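Local coordinates for protein threonine phosphate decarboxylase-like enzyme (Sulfurospirillum multivorans, PDB 6OUX) that decarboxylates L-serine O-phosphate to ethanolamine O-phosphate with pyridoxal phosphate as cofactor, supplying the linker precursor for norcobamide biosynthesis, at residues Glu120-Leu126 with Glu169-Val175; Gln84-Gln88 with Glu100-Ile104. All coordinates share one frame; numbering follows the deposited sequence.

Contact 1: Glu120-Leu126 with Glu169-Val175; sequences EVQKVAL and EQPDTVV
The Asp172 carboxylate meets the turn before strand 123-128 with the syn side of OD2, where two backbone amides converge: Gln122 N at 2.9 Å, 19° out of the carboxylate plane, and Lys123 N at 2.7 Å, more steeply tilted. Its other oxygen, OD1, takes the Thr173 hydroxyl on the anti side and a salt bridge from Arg204, and Val121 crosses the group at about a right angle. With CG between the backbone N and carbonyl carbon (chi1 57°), Asp172 reaches back to this turn. Replacing Asp172 by an alanine is likely to leave both amides without their shared acceptor and to cost Arg204 a salt bridge and the Thr173 hydroxyl its acceptor. From an extended side chain, Lys123 NZ bonds Glu169 O at 2.8 Å, on a lone pair, and bridges Glu169 OE1 at 3.0 Å from the anti side. Beyond these polar groups the strands pair in parallel: Thr173 N to Lys123 O, Ala125 N to Thr173 O (3.0 Å) and Val175 N to Ala125 O (3.1 Å). Ala125 CB rests on Val174 CG2 and the Pro171 ring on the face covered by helix 159-169, the crossover link between 143-148 and 173-177, whereas Leu126 CD2 lies 3.7 Å from Val175 CG2. Asp172 thus accepts two amides at the start of this strand pair, and Glu169 holds the Lys123 ammonium through carboxylate and carbonyl.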
loop_
_atom_site.group_PDB
_atom_site.type_symbol
_atom_site.label_atom_id
_atom_site.label_comp_id
_atom_site.label_asym_id
_atom_site.label_seq_id
_atom_site.Cartn_x
_atom_site.Cartn_y
_atom_site.Cartn_z
ATOM N N GLU A 120 -21.534 2.221 10.452
ATOM C CA GLU A 120 -22.102 1.592 11.663
ATOM C C GLU A 120 -21.398 2.042 12.922
ATOM O O GLU A 120 -21.947 1.926 13.996
ATOM C CB GLU A 120 -22.012 0.056 11.666
ATOM C CG GLU A 120 -22.240 -0.615 10.335
ATOM C CD GLU A 120 -20.963 -0.646 9.525
ATOM O OE1 GLU A 120 -20.000 -1.370 9.957
ATOM O OE2 GLU A 120 -20.949 0.083 8.492
ATOM N N VAL A 121 -20.144 2.495 12.798
ATOM C CA VAL A 121 -19.348 2.866 13.945
ATOM C C VAL A 121 -19.751 4.273 14.427
ATOM O O VAL A 121 -19.354 5.268 13.861
ATOM C CB VAL A 121 -17.834 2.808 13.608
ATOM C CG1 VAL A 121 -16.990 3.143 14.854
ATOM C CG2 VAL A 121 -17.478 1.480 13.019
ATOM N N GLN A 122 -20.526 4.336 15.501
ATOM C CA GLN A 122 -21.061 5.599 16.025
ATOM C C GLN A 122 -20.682 5.916 17.480
ATOM O O GLN A 122 -20.799 7.057 17.925
ATOM C CB GLN A 122 -22.591 5.546 15.953
ATOM C CG GLN A 122 -23.124 5.549 14.540
ATOM C CD GLN A 122 -22.729 6.807 13.773
ATOM O OE1 GLN A 122 -22.357 6.735 12.594
ATOM N NE2 GLN A 122 -22.807 7.972 14.431
ATOM N N LYS A 123 -20.242 4.922 18.230
ATOM C CA LYS A 123 -19.599 5.216 19.501
ATOM C C LYS A 123 -18.524 4.182 19.654
ATOM O O LYS A 123 -18.817 3.012 19.550
ATOM C CB LYS A 123 -20.568 5.146 20.623
ATOM C CG LYS A 123 -20.063 5.530 21.958
ATOM C CD LYS A 123 -21.246 5.706 22.927
ATOM C CE LYS A 123 -20.772 6.338 24.206
ATOM N NZ LYS A 123 -21.828 6.428 25.250
ATOM N N VAL A 124 -17.300 4.632 19.943
ATOM C CA VAL A 124 -16.123 3.735 20.114
ATOM C C VAL A 124 -15.414 4.018 21.451
ATOM O O VAL A 124 -15.316 5.189 21.883
ATOM C CB VAL A 124 -15.175 3.883 18.922
ATOM C CG1 VAL A 124 -14.685 5.295 18.792
ATOM C CG2 VAL A 124 -14.032 2.841 18.982
ATOM N N ALA A 125 -15.070 2.950 22.148
ATOM C CA ALA A 125 -14.301 3.016 23.394
ATOM C C ALA A 125 -12.839 2.656 23.089
ATOM O O ALA A 125 -12.553 1.565 22.535
ATOM C CB ALA A 125 -14.864 2.124 24.469
ATOM N N LEU A 126 -11.962 3.607 23.401
ATOM C CA LEU A 126 -10.486 3.431 23.316
ATOM C C LEU A 126 -9.877 3.516 24.691
ATOM O O LEU A 126 -10.442 4.142 25.610
ATOM C CB LEU A 126 -9.861 4.514 22.462
ATOM C CG LEU A 126 -10.446 4.779 21.078
ATOM C CD1 LEU A 126 -9.688 5.958 20.449
ATOM C CD2 LEU A 126 -10.275 3.542 20.225
ATOM N N GLU A 169 -21.238 2.671 29.103
ATOM C CA GLU A 169 -21.185 3.528 27.948
ATOM C C GLU A 169 -21.905 2.993 26.734
ATOM O O GLU A 169 -22.269 3.767 25.859
ATOM C CB GLU A 169 -19.730 3.834 27.554
ATOM C CG GLU A 169 -18.954 4.721 28.491
ATOM C CD GLU A 169 -19.368 6.193 28.466
ATOM O OE1 GLU A 169 -19.863 6.691 27.454
ATOM O OE2 GLU A 169 -19.227 6.833 29.511
ATOM N N GLN A 170 -22.046 1.673 26.626
ATOM C CA GLN A 170 -22.681 1.030 25.439
ATOM C C GLN A 170 -22.123 1.476 24.105
ATOM O O GLN A 170 -22.841 1.841 23.266
ATOM C CB GLN A 170 -24.228 1.215 25.483
ATOM C CG GLN A 170 -24.868 0.520 26.679
ATOM C CD GLN A 170 -24.805 -1.012 26.573
ATOM O OE1 GLN A 170 -25.123 -1.544 25.520
ATOM N NE2 GLN A 170 -24.430 -1.711 27.656
ATOM N N PRO A 171 -20.785 1.399 23.902
ATOM C CA PRO A 171 -20.214 1.660 22.612
ATOM C C PRO A 171 -20.600 0.554 21.643
ATOM O O PRO A 171 -20.809 -0.572 22.039
ATOM C CB PRO A 171 -18.707 1.634 22.901
ATOM C CG PRO A 171 -18.577 0.580 23.922
ATOM C CD PRO A 171 -19.844 0.696 24.787
ATOM N N ASP A 172 -20.701 0.850 20.357
ATOM C CA ASP A 172 -20.895 -0.229 19.447
ATOM C C ASP A 172 -19.563 -0.930 19.077
ATOM O O ASP A 172 -19.580 -2.046 18.528
ATOM C CB ASP A 172 -21.593 0.226 18.173
ATOM C CG ASP A 172 -20.863 1.334 17.463
ATOM O OD1 ASP A 172 -19.856 1.063 16.767
ATOM O OD2 ASP A 172 -21.306 2.508 17.580
ATOM N N THR A 173 -18.431 -0.243 19.276
ATOM C CA THR A 173 -17.099 -0.743 18.840
ATOM C C THR A 173 -16.110 -0.449 19.965
ATOM O O THR A 173 -16.131 0.643 20.590
ATOM C CB THR A 173 -16.644 -0.039 17.562
ATOM O OG1 THR A 173 -17.661 -0.178 16.555
ATOM C CG2 THR A 173 -15.280 -0.612 16.992
ATOM N N VAL A 174 -15.301 -1.439 20.283
ATOM C CA VAL A 174 -14.194 -1.263 21.209
ATOM C C VAL A 174 -12.862 -1.632 20.497
ATOM O O VAL A 174 -12.866 -2.492 19.601
ATOM C CB VAL A 174 -14.490 -2.206 22.382
ATOM C CG1 VAL A 174 -13.295 -2.644 23.133
ATOM C CG2 VAL A 174 -15.624 -1.613 23.258
ATOM N N VAL A 175 -11.784 -0.916 20.838
ATOM C CA VAL A 175 -10.378 -1.269 20.385
ATOM C C VAL A 175 -9.491 -1.624 21.581
ATOM O O VAL A 175 -9.369 -0.833 22.496
ATOM C CB VAL A 175 -9.720 -0.150 19.624
ATOM C CG1 VAL A 175 -8.322 -0.563 19.084
ATOM C CG2 VAL A 175 -10.603 0.328 18.495
HETATM O O HOH W 1 -11.105 0.059 24.366
#

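Contact 2: Gln84-Gln88 with Glu100-Ile104; sequences QRSLQ and ENIFI
Gln88 reaches from helix 84-95 to the edge strand 102-105, its chain extended beyond CG (chi2 -172°), which carries the amide across to the backbone. Its NE2 donates to Ile102 O at 2.7 Å, nearly in line with the carbonyl bond, though the N-H is bent, at 140°, and the oxygen sits 25° out of the amide plane. The amide's other end is taken on the helix itself: Arg85 NH1 meets a lone pair of Gln88 OE1 at 2.9 Å. Arg85 and Glu100 cross at about a right angle, with NH1 4.0 Å from Glu100 CG, and a water in the guanidinium plane links Arg85 NH1 to Glu100 O. Their charged atoms are not in contact; Arg85 NH2 pairs with Asp264 and Glu100 OE1 with Lys98. Alongside these polar groups, Ile102 and Ile104 point toward the helix: Ile104 CG1 packs 4.0 Å from Leu87 CB, and Ile102 CD1 lies 3.6 Å from Gln88 O. The Gln84 side chain crosses Ile104 beside them. The helix therefore covers one face of the strand through isoleucines, while Phe103 turns to the other. Both ends of the Gln88 amide are engaged, which probably fixes its rotation and ties the strand's buried carbonyl to the helix.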
loop_
_atom_site.group_PDB
_atom_site.type_symbol
_atom_site.label_atom_id
_atom_site.label_comp_id
_atom_site.label_asym_id
_atom_site.label_seq_id
_atom_site.Cartn_x
_atom_site.Cartn_y
_atom_site.Cartn_z
ATOM N N GLN A 84 -6.363 -10.499 -3.942
ATOM C CA GLN A 84 -6.796 -10.744 -2.566
ATOM C C GLN A 84 -7.205 -12.193 -2.279
ATOM O O GLN A 84 -6.670 -12.828 -1.339
ATOM C CB GLN A 84 -7.886 -9.739 -2.168
ATOM C CG GLN A 84 -8.406 -9.880 -0.753
ATOM C CD GLN A 84 -7.609 -9.143 0.318
ATOM O OE1 GLN A 84 -6.823 -8.177 0.059
ATOM N NE2 GLN A 84 -7.835 -9.558 1.547
ATOM N N ARG A 85 -8.105 -12.755 -3.097
ATOM C CA ARG A 85 -8.555 -14.160 -2.890
ATOM C C ARG A 85 -7.424 -15.196 -2.867
ATOM O O ARG A 85 -7.485 -16.239 -2.137
ATOM C CB ARG A 85 -9.623 -14.574 -3.943
ATOM C CG ARG A 85 -10.938 -13.789 -3.920
ATOM C CD ARG A 85 -11.691 -13.974 -2.600
ATOM N NE ARG A 85 -12.931 -13.196 -2.471
ATOM C CZ ARG A 85 -13.620 -13.047 -1.332
ATOM N NH1 ARG A 85 -13.183 -13.594 -0.209
ATOM N NH2 ARG A 85 -14.718 -12.290 -1.295
ATOM N N SER A 86 -6.380 -14.964 -3.670
ATOM C CA SER A 86 -5.316 -15.914 -3.702
ATOM C C SER A 86 -4.479 -15.760 -2.418
ATOM O O SER A 86 -4.001 -16.760 -1.886
ATOM C CB SER A 86 -4.520 -15.850 -5.030
ATOM O OG SER A 86 -3.148 -16.070 -4.836
ATOM N N LEU A 87 -4.353 -14.532 -1.907
ATOM C CA LEU A 87 -3.607 -14.220 -0.674
ATOM C C LEU A 87 -4.319 -14.760 0.582
ATOM O O LEU A 87 -3.695 -15.358 1.464
ATOM C CB LEU A 87 -3.436 -12.707 -0.537
ATOM C CG LEU A 87 -2.636 -12.040 -1.657
ATOM C CD1 LEU A 87 -2.690 -10.536 -1.531
ATOM C CD2 LEU A 87 -1.229 -12.598 -1.672
ATOM N N GLN A 88 -5.638 -14.651 0.583
ATOM C CA GLN A 88 -6.474 -15.304 1.582
ATOM C C GLN A 88 -6.165 -16.785 1.726
ATOM O O GLN A 88 -5.975 -17.346 2.865
ATOM C CB GLN A 88 -7.943 -15.084 1.211
ATOM C CG GLN A 88 -8.466 -13.701 1.482
ATOM C CD GLN A 88 -9.953 -13.662 1.255
ATOM O OE1 GLN A 88 -10.458 -14.463 0.506
ATOM N NE2 GLN A 88 -10.651 -12.764 1.894
ATOM N N GLU A 100 -12.000 -16.868 3.559
ATOM C CA GLU A 100 -12.908 -15.720 3.371
ATOM C C GLU A 100 -13.061 -14.915 4.689
ATOM O O GLU A 100 -13.649 -13.870 4.693
ATOM C CB GLU A 100 -14.305 -16.182 2.857
ATOM C CG GLU A 100 -14.371 -16.977 1.509
ATOM C CD GLU A 100 -13.649 -18.295 1.466
ATOM O OE1 GLU A 100 -13.568 -19.029 2.513
ATOM O OE2 GLU A 100 -13.117 -18.636 0.373
ATOM N N ASN A 101 -12.603 -15.450 5.819
ATOM C CA ASN A 101 -12.529 -14.675 7.088
ATOM C C ASN A 101 -11.216 -13.819 7.252
ATOM O O ASN A 101 -11.082 -13.078 8.223
ATOM C CB ASN A 101 -12.648 -15.600 8.322
ATOM C CG ASN A 101 -14.042 -16.117 8.545
ATOM O OD1 ASN A 101 -14.309 -17.294 8.507
ATOM N ND2 ASN A 101 -14.919 -15.249 8.779
ATOM N N ILE A 102 -10.302 -13.880 6.283
ATOM C CA ILE A 102 -9.020 -13.133 6.291
ATOM C C ILE A 102 -9.049 -11.911 5.367
ATOM O O ILE A 102 -9.402 -12.063 4.224
ATOM C CB ILE A 102 -7.845 -14.025 5.865
ATOM C CG1 ILE A 102 -7.840 -15.314 6.666
ATOM C CG2 ILE A 102 -6.515 -13.262 6.050
ATOM C CD1 ILE A 102 -6.841 -16.393 6.249
ATOM N N PHE A 103 -8.726 -10.725 5.905
ATOM C CA PHE A 103 -8.527 -9.515 5.163
ATOM C C PHE A 103 -7.004 -9.170 5.212
ATOM O O PHE A 103 -6.396 -9.055 6.308
ATOM C CB PHE A 103 -9.413 -8.365 5.720
ATOM C CG PHE A 103 -9.221 -7.072 5.002
ATOM C CD1 PHE A 103 -8.173 -6.211 5.351
ATOM C CD2 PHE A 103 -10.032 -6.719 3.915
ATOM C CE1 PHE A 103 -7.947 -5.035 4.677
ATOM C CE2 PHE A 103 -9.830 -5.506 3.246
ATOM C CZ PHE A 103 -8.808 -4.657 3.627
ATOM N N ILE A 104 -6.416 -8.950 4.048
ATOM C CA ILE A 104 -4.974 -8.627 3.922
ATOM C C ILE A 104 -4.845 -7.161 3.500
ATOM O O ILE A 104 -5.450 -6.771 2.506
ATOM C CB ILE A 104 -4.253 -9.444 2.835
ATOM C CG1 ILE A 104 -4.623 -10.943 2.834
ATOM C CG2 ILE A 104 -2.739 -9.169 2.927
ATOM C CD1 ILE A 104 -3.947 -11.751 3.874
HETATM O O HOH W 2 -14.339 -12.704 2.050
#

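Both contacts belong to the seven-stranded mixed sheet of the large domain of this aminotransferase-like fold. Contact 2 backs its edge strand 102-105, and contact 1 joins strands 123-128 and 173-177 further across, with 254-257, 236-241 and 204-208 lying between. Their centres are 26 Å apart and their nearest atoms about 13 Å, so they do not touch. Along the chain contact 2 closes before contact 1 opens. Contact 1 lies closer to the substrate site: the side chain of Val175 is about 8 Å from that of Asn181, which probably binds O-phospho-L-serine together with Arg355 and Arg369. Contact 2 is remote from these sites and joins helix to sheet.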